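PcyX_EBK42635 (Marine metagenome, PDB 5OWG) probably catalyses the ferredoxin-dependent four-electron reduction of biliverdin to phycoerythrobilin, the reaction of a phage-type bilin reductase. Local coordinates at residues 78-83 with 175-180; 84-89 with 184-189; 198-203 with 230-235. All coordinates share one frame; numbering follows the deposited sequence.

Contact 1. Residues 78-83 with 175-180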
ATOM      1  N   LEU A  78      -1.179  -1.462  -2.056  1.00 42.99           N
ATOM      2  CA  LEU A  78      -0.217  -1.794  -1.012  1.00 37.20           C
ATOM      3  C   LEU A  78       0.721  -0.614  -0.830  1.00 39.26           C
ATOM      4  O   LEU A  78       1.373  -0.183  -1.786  1.00 38.24           O
ATOM      5  CB  LEU A  78       0.564  -3.066  -1.364  1.00 45.61           C
ATOM      6  CG  LEU A  78       1.586  -3.547  -0.329  1.00 43.75           C
ATOM      7  CD1 LEU A  78       0.914  -3.952   0.976  1.00 38.16           C
ATOM      8  CD2 LEU A  78       2.396  -4.703  -0.884  1.00 45.92           C
ATOM      9  N   CYS A  79       0.790  -0.099   0.396  1.00 42.28           N
ATOM     10  CA  CYS A  79       1.601   1.069   0.701  1.00 32.12           C
ATOM     11  C   CYS A  79       2.286   0.866   2.043  1.00 39.66           C
ATOM     12  O   CYS A  79       1.710   0.292   2.970  1.00 39.83           O
ATOM     13  CB  CYS A  79       0.761   2.349   0.745  1.00 37.49           C
ATOM     14  SG  CYS A  79       1.746   3.843   0.858  1.00 55.02           S
ATOM     15  N   LEU A  80       3.525   1.350   2.138  1.00 51.27           N
ATOM     16  CA  LEU A  80       4.314   1.257   3.362  1.00 56.13           C
ATOM     17  C   LEU A  80       4.900   2.621   3.689  1.00 42.51           C
ATOM     18  O   LEU A  80       5.638   3.192   2.878  1.00 50.03           O
ATOM     19  CB  LEU A  80       5.438   0.224   3.224  1.00 50.20           C
ATOM     20  CG  LEU A  80       5.146  -1.213   3.661  1.00 40.89           C
ATOM     21  CD1 LEU A  80       4.234  -1.923   2.673  1.00 33.91           C
ATOM     22  CD2 LEU A  80       6.444  -1.992   3.847  1.00 49.55           C
ATOM     23  N   PHE A  81       4.577   3.139   4.880  1.00 34.18           N
ATOM     24  CA  PHE A  81       5.184   4.361   5.395  1.00 28.20           C
ATOM     25  C   PHE A  81       6.232   4.016   6.445  1.00 43.68           C
ATOM     26  O   PHE A  81       5.925   3.264   7.381  1.00 44.69           O
ATOM     27  CB  PHE A  81       4.126   5.270   6.016  1.00 53.05           C
ATOM     28  CG  PHE A  81       3.284   6.009   5.015  1.00 51.03           C
ATOM     29  CD1 PHE A  81       3.749   7.170   4.420  1.00 52.01           C
ATOM     30  CD2 PHE A  81       2.016   5.558   4.689  1.00 50.35           C
ATOM     31  CE1 PHE A  81       2.973   7.859   3.508  1.00 58.92           C
ATOM     32  CE2 PHE A  81       1.234   6.244   3.778  1.00 52.37           C
ATOM     33  CZ  PHE A  81       1.714   7.394   3.186  1.00 52.31           C
ATOM     34  N   PRO A  82       7.461   4.522   6.353  1.00 40.02           N
ATOM     35  CA  PRO A  82       8.442   4.268   7.417  1.00 54.16           C
ATOM     36  C   PRO A  82       8.124   5.068   8.673  1.00 47.32           C
ATOM     37  O   PRO A  82       7.236   5.923   8.700  1.00 49.36           O
ATOM     38  CB  PRO A  82       9.769   4.707   6.793  1.00 57.25           C
ATOM     39  CG  PRO A  82       9.385   5.696   5.750  1.00 56.12           C
ATOM     40  CD  PRO A  82       8.068   5.227   5.209  1.00 51.88           C
ATOM     41  N   MET A  83       8.874   4.775   9.735  1.00 43.54           N
ATOM     42  CA  MET A  83       8.677   5.449  11.010  1.00 40.99           C
ATOM     43  C   MET A  83       9.193   6.888  10.934  1.00 57.34           C
ATOM     44  O   MET A  83       9.889   7.285   9.994  1.00 51.86           O
ATOM     45  CB  MET A  83       9.366   4.667  12.133  1.00 44.60           C
ATOM     46  CG  MET A  83       8.919   5.020  13.553  1.00 54.55           C
ATOM     47  SD  MET A  83       7.138   4.884  13.803  1.00 53.87           S
ATOM     48  CE  MET A  83       6.900   3.128  13.559  1.00 48.82           C
ATOM     49  N   ASN A 175      12.854  -6.775  -0.055  1.00 53.95           N
ATOM     50  CA  ASN A 175      14.056  -5.954   0.027  1.00 54.58           C
ATOM     51  C   ASN A 175      13.783  -4.587   0.644  1.00 61.48           C
ATOM     52  O   ASN A 175      14.679  -4.010   1.270  1.00 60.70           O
ATOM     53  CB  ASN A 175      14.674  -5.789  -1.362  1.00 66.30           C
ATOM     54  CG  ASN A 175      15.596  -6.933  -1.723  1.00 69.68           C
ATOM     55  OD1 ASN A 175      16.779  -6.912  -1.391  1.00 81.36           O
ATOM     56  ND2 ASN A 175      15.059  -7.941  -2.402  1.00 50.49           N
ATOM     57  N   TYR A 176      12.571  -4.050   0.477  1.00 63.19           N
ATOM     58  CA  TYR A 176      12.234  -2.780   1.113  1.00 60.12           C
ATOM     59  C   TYR A 176      12.196  -2.926   2.628  1.00 35.29           C
ATOM     60  O   TYR A 176      12.731  -2.085   3.360  1.00 52.04           O
ATOM     61  CB  TYR A 176      10.889  -2.267   0.597  1.00 57.01           C
ATOM     62  CG  TYR A 176      10.400  -1.019   1.306  1.00 56.08           C
ATOM     63  CD1 TYR A 176      10.756   0.246   0.855  1.00 59.14           C
ATOM     64  CD2 TYR A 176       9.583  -1.106   2.429  1.00 54.54           C
ATOM     65  CE1 TYR A 176      10.313   1.388   1.498  1.00 49.99           C
ATOM     66  CE2 TYR A 176       9.136   0.031   3.082  1.00 47.52           C
ATOM     67  CZ  TYR A 176       9.505   1.274   2.611  1.00 51.29           C
ATOM     68  OH  TYR A 176       9.066   2.410   3.250  1.00 50.10           O
ATOM     69  N   ILE A 177      11.561  -3.993   3.115  1.00 43.89           N
ATOM     70  CA  ILE A 177      11.435  -4.212   4.552  1.00 57.81           C
ATOM     71  C   ILE A 177      12.802  -4.386   5.193  1.00 59.41           C
ATOM     72  O   ILE A 177      12.973  -4.130   6.391  1.00 55.92           O
ATOM     73  CB  ILE A 177      10.522  -5.430   4.807  1.00 54.29           C
ATOM     74  CG1 ILE A 177       9.107  -5.135   4.295  1.00 60.88           C
ATOM     75  CG2 ILE A 177      10.480  -5.786   6.287  1.00 54.92           C
ATOM     76  CD1 ILE A 177       8.186  -6.339   4.247  1.00 52.75           C
ATOM     77  N   ASP A 178      13.796  -4.817   4.416  1.00 63.40           N
ATOM     78  CA  ASP A 178      15.136  -5.026   4.953  1.00 61.86           C
ATOM     79  C   ASP A 178      15.943  -3.731   4.970  1.00 54.33           C
ATOM     80  O   ASP A 178      16.525  -3.368   5.997  1.00 64.64           O
ATOM     81  CB  ASP A 178      15.857  -6.094   4.130  1.00 75.70           C
ATOM     82  CG  ASP A 178      17.350  -6.147   4.414  1.00 82.87           C
ATOM     83  OD1 ASP A 178      17.768  -5.747   5.520  1.00 77.91           O
ATOM     84  OD2 ASP A 178      18.107  -6.579   3.520  1.00 73.89           O
ATOM     85  N   LYS A 179      15.998  -3.024   3.841  1.00 54.76           N
ATOM     86  CA  LYS A 179      16.884  -1.870   3.736  1.00 52.03           C
ATOM     87  C   LYS A 179      16.348  -0.650   4.474  1.00 57.45           C
ATOM     88  O   LYS A 179      17.140   0.185   4.925  1.00 50.60           O
ATOM     89  CB  LYS A 179      17.119  -1.525   2.266  1.00 63.44           C
ATOM     90  CG  LYS A 179      17.815  -2.626   1.482  1.00 68.18           C
ATOM     91  CD  LYS A 179      17.943  -2.274   0.008  1.00 70.81           C
ATOM     92  CE  LYS A 179      18.669  -3.362  -0.770  1.00 70.82           C
ATOM     93  NZ  LYS A 179      20.061  -3.578  -0.285  1.00 68.11           N
ATOM     94  N   ILE A 180      15.026  -0.520   4.610  1.00 54.82           N
ATOM     95  CA  ILE A 180      14.474   0.647   5.295  1.00 46.47           C
ATOM     96  C   ILE A 180      14.979   0.712   6.729  1.00 39.06           C
ATOM     97  O   ILE A 180      15.098   1.801   7.306  1.00 38.81           O
ATOM     98  CB  ILE A 180      12.931   0.625   5.235  1.00 40.74           C
ATOM     99  CG1 ILE A 180      12.347   1.958   5.709  1.00 39.80           C
ATOM    100  CG2 ILE A 180      12.365  -0.504   6.089  1.00 41.18           C
ATOM    101  CD1 ILE A 180      12.617   3.128   4.773  1.00 55.24           C
TER
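Leu80 and Tyr176 reach toward each other from strand 78-82 and helix 175-179 and pass flank to flank, their side chains running in opposite directions. The branch CD2 of Leu80 does most of the touching, lying 3.5 Å from Tyr176 CE2 in an oblique approach to the ring, and the root of the same side chain adds a second contact, Leu80 CB to Tyr176 CE2 at 3.7 Å. The phenol gets there because its CG stands anti to the backbone N (chi1 174°), which sends the long ring across the gap between the two layers. Its far end meets Pro82 at about a right angle, with Tyr176 OH 3.6 Å from Pro82 CD. This buried hydroxyl is satisfied by a hydrogen bond to Pro89 O, which ties the tip of the ring to the loop just before strand 90-96. Four residues on from Tyr176, Ile180 lays its end on the proline ring, CD1 lying 3.8 Å from Pro82 CB, while Ile177 only brushes the leucine, its CG1 4.1 Å from Leu80 CD2. The pairing illustrates how a helix lies on a sheet in an alpha/beta layer: the axes of strand 78-82 and helix 175-179 run nearly parallel, at 4°, and come within 10.9 Å, a spacing bridged mainly by apolar side chains and the phenol. Leu80 is hemmed in by Ile57 and Ala60 of strand 57-67 and Tyr91 of strand 90-96; Phe109 of strand 104-110 meets the Tyr176 ring edge-to-face, and Ile177 turns on to Val24 and Asn28 of helix 14-28.

Contact 2. Residues 84-89 with 184-189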
ATOM      1  N   LEU A  84       8.849   7.673  11.958  1.00 43.14           N
ATOM      2  CA  LEU A  84       8.906   9.129  11.889  1.00 58.62           C
ATOM      3  C   LEU A  84      10.301   9.726  12.063  1.00 67.50           C
ATOM      4  O   LEU A  84      10.458  10.928  11.823  1.00 81.47           O
ATOM      5  CB  LEU A  84       7.960   9.723  12.937  1.00 57.08           C
ATOM      6  CG  LEU A  84       6.486   9.329  12.774  1.00 57.71           C
ATOM      7  CD1 LEU A  84       5.651   9.881  13.916  1.00 64.08           C
ATOM      8  CD2 LEU A  84       5.924   9.797  11.435  1.00 51.01           C
ATOM      9  N   THR A  85      11.311   8.960  12.480  1.00 52.97           N
ATOM     10  CA  THR A  85      12.688   9.441  12.398  1.00 68.66           C
ATOM     11  C   THR A  85      13.386   8.973  11.129  1.00 66.02           C
ATOM     12  O   THR A  85      14.542   9.341  10.897  1.00 65.45           O
ATOM     13  CB  THR A  85      13.515   9.001  13.616  1.00 53.80           C
ATOM     14  OG1 THR A  85      13.578   7.571  13.680  1.00 57.61           O
ATOM     15  CG2 THR A  85      12.928   9.549  14.909  1.00 56.22           C
ATOM     16  N   ASN A  86      12.713   8.175  10.308  1.00 61.85           N
ATOM     17  CA  ASN A  86      13.260   7.706   9.047  1.00 53.81           C
ATOM     18  C   ASN A  86      12.879   8.665   7.928  1.00 71.68           C
ATOM     19  O   ASN A  86      11.790   9.247   7.923  1.00 65.85           O
ATOM     20  CB  ASN A  86      12.744   6.300   8.737  1.00 63.68           C
ATOM     21  CG  ASN A  86      13.432   5.671   7.542  1.00 61.53           C
ATOM     22  OD1 ASN A  86      13.897   6.363   6.637  1.00 75.09           O
ATOM     23  ND2 ASN A  86      13.494   4.345   7.534  1.00 54.01           N
ATOM     24  N   GLY A  87      13.794   8.827   6.975  1.00 79.80           N
ATOM     25  CA  GLY A  87      13.569   9.707   5.846  1.00 67.97           C
ATOM     26  C   GLY A  87      13.468   8.947   4.541  1.00 53.04           C
ATOM     27  O   GLY A  87      13.629   9.526   3.462  1.00 56.02           O
ATOM     28  N   GLY A  88      13.193   7.649   4.626  1.00 68.84           N
ATOM     29  CA  GLY A  88      13.188   6.795   3.463  1.00 64.35           C
ATOM     30  C   GLY A  88      11.982   7.006   2.574  1.00 74.27           C
ATOM     31  O   GLY A  88      11.033   7.716   2.923  1.00 66.66           O
ATOM     32  N   PRO A  89      11.999   6.385   1.392  1.00 69.00           N
ATOM     33  CA  PRO A  89      10.878   6.537   0.457  1.00 73.53           C
ATOM     34  C   PRO A  89       9.624   5.818   0.929  1.00 74.85           C
ATOM     35  O   PRO A  89       9.539   5.380   2.081  1.00 61.20           O
ATOM     36  CB  PRO A  89      11.425   5.931  -0.841  1.00 67.59           C
ATOM     37  CG  PRO A  89      12.442   4.944  -0.393  1.00 68.53           C
ATOM     38  CD  PRO A  89      13.057   5.511   0.855  1.00 63.69           C
ATOM     39  N   GLU A 184      16.878   4.410  10.150  1.00 58.24           N
ATOM     40  CA  GLU A 184      16.256   4.881  11.378  1.00 65.05           C
ATOM     41  C   GLU A 184      17.137   5.929  12.051  1.00 57.47           C
ATOM     42  O   GLU A 184      18.322   5.689  12.303  1.00 72.09           O
ATOM     43  CB  GLU A 184      16.023   3.700  12.318  1.00 61.89           C
ATOM     44  CG  GLU A 184      15.270   4.029  13.592  1.00 52.84           C
ATOM     45  CD  GLU A 184      15.287   2.880  14.579  1.00 58.20           C
ATOM     46  OE1 GLU A 184      16.370   2.584  15.129  1.00 64.90           O
ATOM     47  OE2 GLU A 184      14.224   2.262  14.794  1.00 50.75           O
ATOM     48  N   GLY A 185      16.556   7.094  12.341  1.00 65.22           N
ATOM     49  CA  GLY A 185      17.258   8.153  13.036  1.00 58.82           C
ATOM     50  C   GLY A 185      17.932   9.178  12.150  1.00 62.88           C
ATOM     51  O   GLY A 185      18.461  10.168  12.670  1.00 68.86           O
ATOM     52  N   GLU A 186      17.932   8.979  10.835  1.00 55.23           N
ATOM     53  CA  GLU A 186      18.610   9.880   9.911  1.00 58.01           C
ATOM     54  C   GLU A 186      17.810  11.140   9.601  1.00 75.95           C
ATOM     55  O   GLU A 186      18.220  11.902   8.719  1.00 72.47           O
ATOM     56  CB  GLU A 186      18.914   9.148   8.603  1.00 56.58           C
ATOM     57  CG  GLU A 186      17.702   8.956   7.711  1.00 64.33           C
ATOM     58  CD  GLU A 186      18.022   8.146   6.478  1.00 79.58           C
ATOM     59  OE1 GLU A 186      19.125   7.562   6.418  1.00 61.45           O
ATOM     60  OE2 GLU A 186      17.172   8.090   5.564  1.00 74.29           O
ATOM     61  N   ALA A 187      16.688  11.374  10.279  1.00 65.17           N
ATOM     62  CA  ALA A 187      15.845  12.518   9.963  1.00 66.66           C
ATOM     63  C   ALA A 187      15.203  13.052  11.235  1.00 61.11           C
ATOM     64  O   ALA A 187      15.170  12.380  12.271  1.00 66.56           O
ATOM     65  CB  ALA A 187      14.763  12.152   8.940  1.00 71.11           C
ATOM     66  N   GLU A 188      14.691  14.276  11.139  1.00 68.38           N
ATOM     67  CA  GLU A 188      13.986  14.917  12.240  1.00 79.24           C
ATOM     68  C   GLU A 188      12.486  14.687  12.096  1.00 87.38           C
ATOM     69  O   GLU A 188      11.942  14.733  10.990  1.00 82.90           O
ATOM     70  CB  GLU A 188      14.290  16.416  12.275  1.00 91.33           C
ATOM     71  CG  GLU A 188      13.578  17.194  13.378  1.00102.42           C
ATOM     72  CD  GLU A 188      13.920  16.696  14.771  1.00106.77           C
ATOM     73  OE1 GLU A 188      13.609  15.528  15.084  1.00 99.86           O
ATOM     74  OE2 GLU A 188      14.505  17.474  15.552  1.00106.46           O
ATOM     75  N   MET A 189      11.824  14.451  13.230  1.00 87.52           N
ATOM     76  CA  MET A 189      10.425  14.031  13.212  1.00 92.11           C
ATOM     77  C   MET A 189       9.554  15.009  12.430  1.00 91.10           C
ATOM     78  O   MET A 189       8.782  14.605  11.553  1.00 88.45           O
ATOM     79  CB  MET A 189       9.911  13.888  14.646  1.00 90.64           C
ATOM     80  CG  MET A 189       8.989  12.700  14.859  1.00 95.46           C
ATOM     81  SD  MET A 189       8.334  12.622  16.537  1.00 93.26           S
ATOM     82  CE  MET A 189       8.975  11.041  17.081  1.00 88.41           C
TER
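Thr85 and Gly185 bring two irregular loops together backbone to backbone, held by several indifferent bonds rather than one good one. Thr85 O receives a weak hydrogen bond from Ala187 N at 3.0 Å and another from Gly185 N, which also makes a weak bond of 3.3 Å to the hydroxyl, Thr85 OG1. Glu186 illustrates how a side chain from such a loop can double back. Its CB leaves to one side, but CG sits between the backbone N and the carbonyl carbon (chi1 76°), which brings the chain over the partner loop, CG 4.0 Å from Gly87 N. Extended from there, it runs beside Asn86 in the same direction, and the carboxylate plane stands 80° from that of the amide. OE2 comes to 3.7 Å from Gly87 N, yet its hydrogen bond is to His117 NE2, while OE1 takes His183 ND1. At the other end Leu84 CB rests 3.7 Å from Met189 CG, and Met189 CA directs an almost straight C-H...O contact of 3.4 Å at Leu84 O. The meeting lies at the surface, where the loop between strands 73-82 and 90-96 touches the connection from helix 161-179 to helix 189-204; Leu84 leans on Ile193 and Gln196 of the latter helix, Ala187 touches its Val192, and Pro89 packs on helix 118-121.

Contact 3. Residues 198-203 with 230-235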
ATOM      1  N   TYR A 198       2.550  15.370   2.866  1.00 82.38           N
ATOM      2  CA  TYR A 198       2.543  15.941   1.522  1.00 90.32           C
ATOM      3  C   TYR A 198       2.304  14.866   0.470  1.00 87.15           C
ATOM      4  O   TYR A 198       1.597  15.094  -0.518  1.00 87.65           O
ATOM      5  CB  TYR A 198       3.865  16.665   1.263  1.00 97.71           C
ATOM      6  CG  TYR A 198       3.965  17.339  -0.089  1.00109.14           C
ATOM      7  CD1 TYR A 198       3.444  18.610  -0.295  1.00113.38           C
ATOM      8  CD2 TYR A 198       4.595  16.709  -1.156  1.00102.56           C
ATOM      9  CE1 TYR A 198       3.538  19.231  -1.528  1.00115.27           C
ATOM     10  CE2 TYR A 198       4.695  17.321  -2.391  1.00111.99           C
ATOM     11  CZ  TYR A 198       4.166  18.583  -2.571  1.00115.67           C
ATOM     12  OH  TYR A 198       4.264  19.193  -3.801  1.00112.72           O
ATOM     13  N   TYR A 199       2.886  13.681   0.671  1.00 81.73           N
ATOM     14  CA  TYR A 199       2.614  12.556  -0.216  1.00 79.82           C
ATOM     15  C   TYR A 199       1.170  12.090  -0.083  1.00 82.10           C
ATOM     16  O   TYR A 199       0.551  11.674  -1.069  1.00 77.15           O
ATOM     17  CB  TYR A 199       3.585  11.415   0.093  1.00 67.59           C
ATOM     18  CG  TYR A 199       3.257  10.099  -0.580  1.00 63.89           C
ATOM     19  CD1 TYR A 199       2.339   9.218  -0.020  1.00 66.30           C
ATOM     20  CD2 TYR A 199       3.879   9.728  -1.765  1.00 61.10           C
ATOM     21  CE1 TYR A 199       2.041   8.015  -0.627  1.00 68.89           C
ATOM     22  CE2 TYR A 199       3.588   8.525  -2.379  1.00 69.01           C
ATOM     23  CZ  TYR A 199       2.670   7.671  -1.804  1.00 72.85           C
ATOM     24  OH  TYR A 199       2.376   6.473  -2.412  1.00 72.65           O
ATOM     25  N   SER A 200       0.615  12.155   1.130  1.00 77.68           N
ATOM     26  CA  SER A 200      -0.762  11.721   1.341  1.00 82.26           C
ATOM     27  C   SER A 200      -1.748  12.727   0.760  1.00 92.11           C
ATOM     28  O   SER A 200      -2.773  12.339   0.188  1.00 87.48           O
ATOM     29  CB  SER A 200      -1.019  11.509   2.832  1.00 67.67           C
ATOM     30  OG  SER A 200      -0.255  10.424   3.328  1.00 64.44           O
ATOM     31  N   GLU A 201      -1.459  14.022   0.902  1.00 95.82           N
ATOM     32  CA  GLU A 201      -2.285  15.047   0.275  1.00 82.41           C
ATOM     33  C   GLU A 201      -2.398  14.807  -1.226  1.00 83.54           C
ATOM     34  O   GLU A 201      -3.502  14.712  -1.775  1.00 66.69           O
ATOM     35  CB  GLU A 201      -1.700  16.432   0.560  1.00 96.86           C
ATOM     36  CG  GLU A 201      -2.079  17.502  -0.459  1.00101.55           C
ATOM     37  CD  GLU A 201      -1.560  18.874  -0.080  1.00107.38           C
ATOM     38  OE1 GLU A 201      -0.763  18.965   0.878  1.00110.72           O
ATOM     39  OE2 GLU A 201      -1.947  19.862  -0.738  1.00 99.31           O
ATOM     40  N   HIS A 202      -1.255  14.705  -1.908  1.00 93.08           N
ATOM     41  CA  HIS A 202      -1.254  14.590  -3.361  1.00 94.55           C
ATOM     42  C   HIS A 202      -1.856  13.281  -3.855  1.00 91.75           C
ATOM     43  O   HIS A 202      -2.299  13.221  -5.006  1.00 92.81           O
ATOM     44  CB  HIS A 202       0.171  14.735  -3.896  1.00103.00           C
ATOM     45  CG  HIS A 202       0.549  16.144  -4.230  1.00104.92           C
ATOM     46  ND1 HIS A 202       0.315  16.701  -5.468  1.00101.24           N
ATOM     47  CD2 HIS A 202       1.138  17.111  -3.488  1.00107.70           C
ATOM     48  CE1 HIS A 202       0.746  17.950  -5.476  1.00108.01           C
ATOM     49  NE2 HIS A 202       1.250  18.223  -4.286  1.00107.60           N
ATOM     50  N   GLN A 203      -1.887  12.235  -3.025  1.00 92.43           N
ATOM     51  CA  GLN A 203      -2.429  10.956  -3.464  1.00 92.32           C
ATOM     52  C   GLN A 203      -3.813  10.656  -2.902  1.00 85.39           C
ATOM     53  O   GLN A 203      -4.506   9.792  -3.449  1.00 89.50           O
ATOM     54  CB  GLN A 203      -1.482   9.809  -3.093  1.00 80.53           C
ATOM     55  CG  GLN A 203      -1.858   8.508  -3.785  1.00 85.83           C
ATOM     56  CD  GLN A 203      -0.675   7.604  -4.047  1.00 94.71           C
ATOM     57  OE1 GLN A 203       0.436   7.865  -3.591  1.00 87.81           O
ATOM     58  NE2 GLN A 203      -0.908   6.534  -4.799  1.00 96.58           N
ATOM     59  N   ASN A 230      -8.738   6.227   6.129  1.00 44.07           N
ATOM     60  CA  ASN A 230      -8.082   4.934   6.286  1.00 40.88           C
ATOM     61  C   ASN A 230      -7.286   4.531   5.051  1.00 36.32           C
ATOM     62  O   ASN A 230      -7.042   3.336   4.846  1.00 47.11           O
ATOM     63  CB  ASN A 230      -9.118   3.850   6.604  1.00 36.55           C
ATOM     64  CG  ASN A 230      -9.669   3.968   8.008  1.00 54.92           C
ATOM     65  OD1 ASN A 230     -10.733   4.549   8.222  1.00 45.11           O
ATOM     66  ND2 ASN A 230      -8.942   3.419   8.978  1.00 40.66           N
ATOM     67  N   LEU A 231      -6.877   5.492   4.226  1.00 40.46           N
ATOM     68  CA  LEU A 231      -6.106   5.208   3.023  1.00 51.89           C
ATOM     69  C   LEU A 231      -4.695   5.770   3.123  1.00 42.96           C
ATOM     70  O   LEU A 231      -3.727   5.004   3.078  1.00 56.32           O
ATOM     71  CB  LEU A 231      -6.842   5.771   1.800  1.00 48.52           C
ATOM     72  CG  LEU A 231      -6.040   5.775   0.499  1.00 54.39           C
ATOM     73  CD1 LEU A 231      -5.428   4.408   0.221  1.00 47.03           C
ATOM     74  CD2 LEU A 231      -6.899   6.226  -0.669  1.00 66.86           C
ATOM     75  N   PHE A 232      -4.549   7.085   3.254  1.00 47.24           N
ATOM     76  CA  PHE A 232      -3.270   7.719   3.574  1.00 57.93           C
ATOM     77  C   PHE A 232      -3.501   8.661   4.746  1.00 42.69           C
ATOM     78  O   PHE A 232      -3.511   9.888   4.587  1.00 49.08           O
ATOM     79  CB  PHE A 232      -2.694   8.455   2.365  1.00 58.50           C
ATOM     80  CG  PHE A 232      -2.392   7.558   1.206  1.00 57.98           C
ATOM     81  CD1 PHE A 232      -1.343   6.658   1.267  1.00 65.93           C
ATOM     82  CD2 PHE A 232      -3.154   7.612   0.055  1.00 65.68           C
ATOM     83  CE1 PHE A 232      -1.067   5.824   0.203  1.00 64.82           C
ATOM     84  CE2 PHE A 232      -2.888   6.776  -1.007  1.00 62.81           C
ATOM     85  CZ  PHE A 232      -1.839   5.885  -0.936  1.00 72.36           C
ATOM     86  N   PRO A 233      -3.697   8.115   5.943  1.00 47.99           N
ATOM     87  CA  PRO A 233      -4.011   8.964   7.094  1.00 54.57           C
ATOM     88  C   PRO A 233      -2.864   9.899   7.427  1.00 69.98           C
ATOM     89  O   PRO A 233      -1.690   9.586   7.218  1.00 59.68           O
ATOM     90  CB  PRO A 233      -4.250   7.959   8.230  1.00 54.94           C
ATOM     91  CG  PRO A 233      -4.444   6.635   7.557  1.00 59.13           C
ATOM     92  CD  PRO A 233      -3.616   6.694   6.320  1.00 52.67           C
ATOM     93  N   PHE A 234      -3.224  11.067   7.948  1.00 69.72           N
ATOM     94  CA  PHE A 234      -2.236  12.003   8.450  1.00 72.80           C
ATOM     95  C   PHE A 234      -1.866  11.643   9.884  1.00 69.41           C
ATOM     96  O   PHE A 234      -2.651  11.035  10.617  1.00 60.34           O
ATOM     97  CB  PHE A 234      -2.770  13.433   8.386  1.00 81.92           C
ATOM     98  CG  PHE A 234      -3.145  13.874   7.001  1.00 80.64           C
ATOM     99  CD1 PHE A 234      -2.199  14.434   6.158  1.00 84.29           C
ATOM    100  CD2 PHE A 234      -4.443  13.732   6.541  1.00 68.70           C
ATOM    101  CE1 PHE A 234      -2.541  14.841   4.883  1.00 80.19           C
ATOM    102  CE2 PHE A 234      -4.790  14.137   5.267  1.00 78.83           C
ATOM    103  CZ  PHE A 234      -3.838  14.692   4.437  1.00 87.37           C
ATOM    104  N   VAL A 235      -0.653  12.019  10.277  1.00 70.88           N
ATOM    105  CA  VAL A 235      -0.117  11.695  11.594  1.00 77.23           C
ATOM    106  C   VAL A 235      -0.105  12.964  12.434  1.00 72.76           C
ATOM    107  O   VAL A 235       0.147  14.059  11.920  1.00 73.49           O
ATOM    108  CB  VAL A 235       1.294  11.070  11.503  1.00 67.78           C
ATOM    109  CG1 VAL A 235       1.595  10.594  10.080  1.00 51.12           C
ATOM    110  CG2 VAL A 235       2.373  12.041  11.988  1.00 65.04           C
TER
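Phe232 and Tyr199 form a T-shaped pair: the tyrosine presents its edge to a face of the phenylalanine, with ring planes at 87° and centroids 5.7 Å apart. The leading atom is Tyr199 CE1, which lies 3.9 Å from Phe232 CE1. The opposite face of Phe232 carries a methyl from its own segment, Leu231 CD1, 3.7 Å above the ring plane and displaced toward the rim. Gln203, one turn on from Tyr199, comes in obliquely on the tyrosine's side of the ring. Its aliphatic part makes the tight approach, CG standing 3.4 Å from Phe232 CE2, and its amide, tilted 36° from the phenylalanine plane, follows near CZ. Tyr199 points its CG anti to the backbone N (chi1 170°), which swings a side chain that starts out to one side back toward the loop. Ser200 sits where helix and loop are closest, its OG 3.3 Å from Phe232 CB; that hydroxyl is satisfied within the helix by Gln196 O. Phe234 extends the contact toward the exterior, its CE1 4.2 Å from Ser200 CB. Phe232 O is bound by Gln204 NE2, so the loop backbone is tied to the same helix that receives its side chain. Cys79 and Phe81 of strand 73-82 also touch Phe232, and the His77 ring meets it at a steep angle. The cluster packs helix 189-204 and the loop after helix 220-229 against one face of the sheet, in the alpha/beta/alpha sandwich known for ferredoxin-dependent bilin reductases. In relatives the bilin binds between the central sheet and the C-terminal helices, on what is probably this same side of the sheet.

In the fold
The three contacts gather round strand 73-82 of the six-stranded antiparallel sheet: contact 1 uses it, contact 2 the loop that follows it, and contact 3 packs on its other face. Contact 1 packs helix 161-179 on one face; contact 3 involves helix 189-204 on the other, centres about 16 Å apart. Phe81 touches Tyr199, Ser200 and Phe232 of contact 3, whereas neighbouring Leu80 serves contact 1. Contact 2, about 12 Å from contact 1 and 17 Å from contact 3, sits at the sheet's end, where the chain passes from one helical layer to the other. In sequence contacts 1 and 2 interleave, and contact 3 follows. Together they bring both helical layers against the region of this strand.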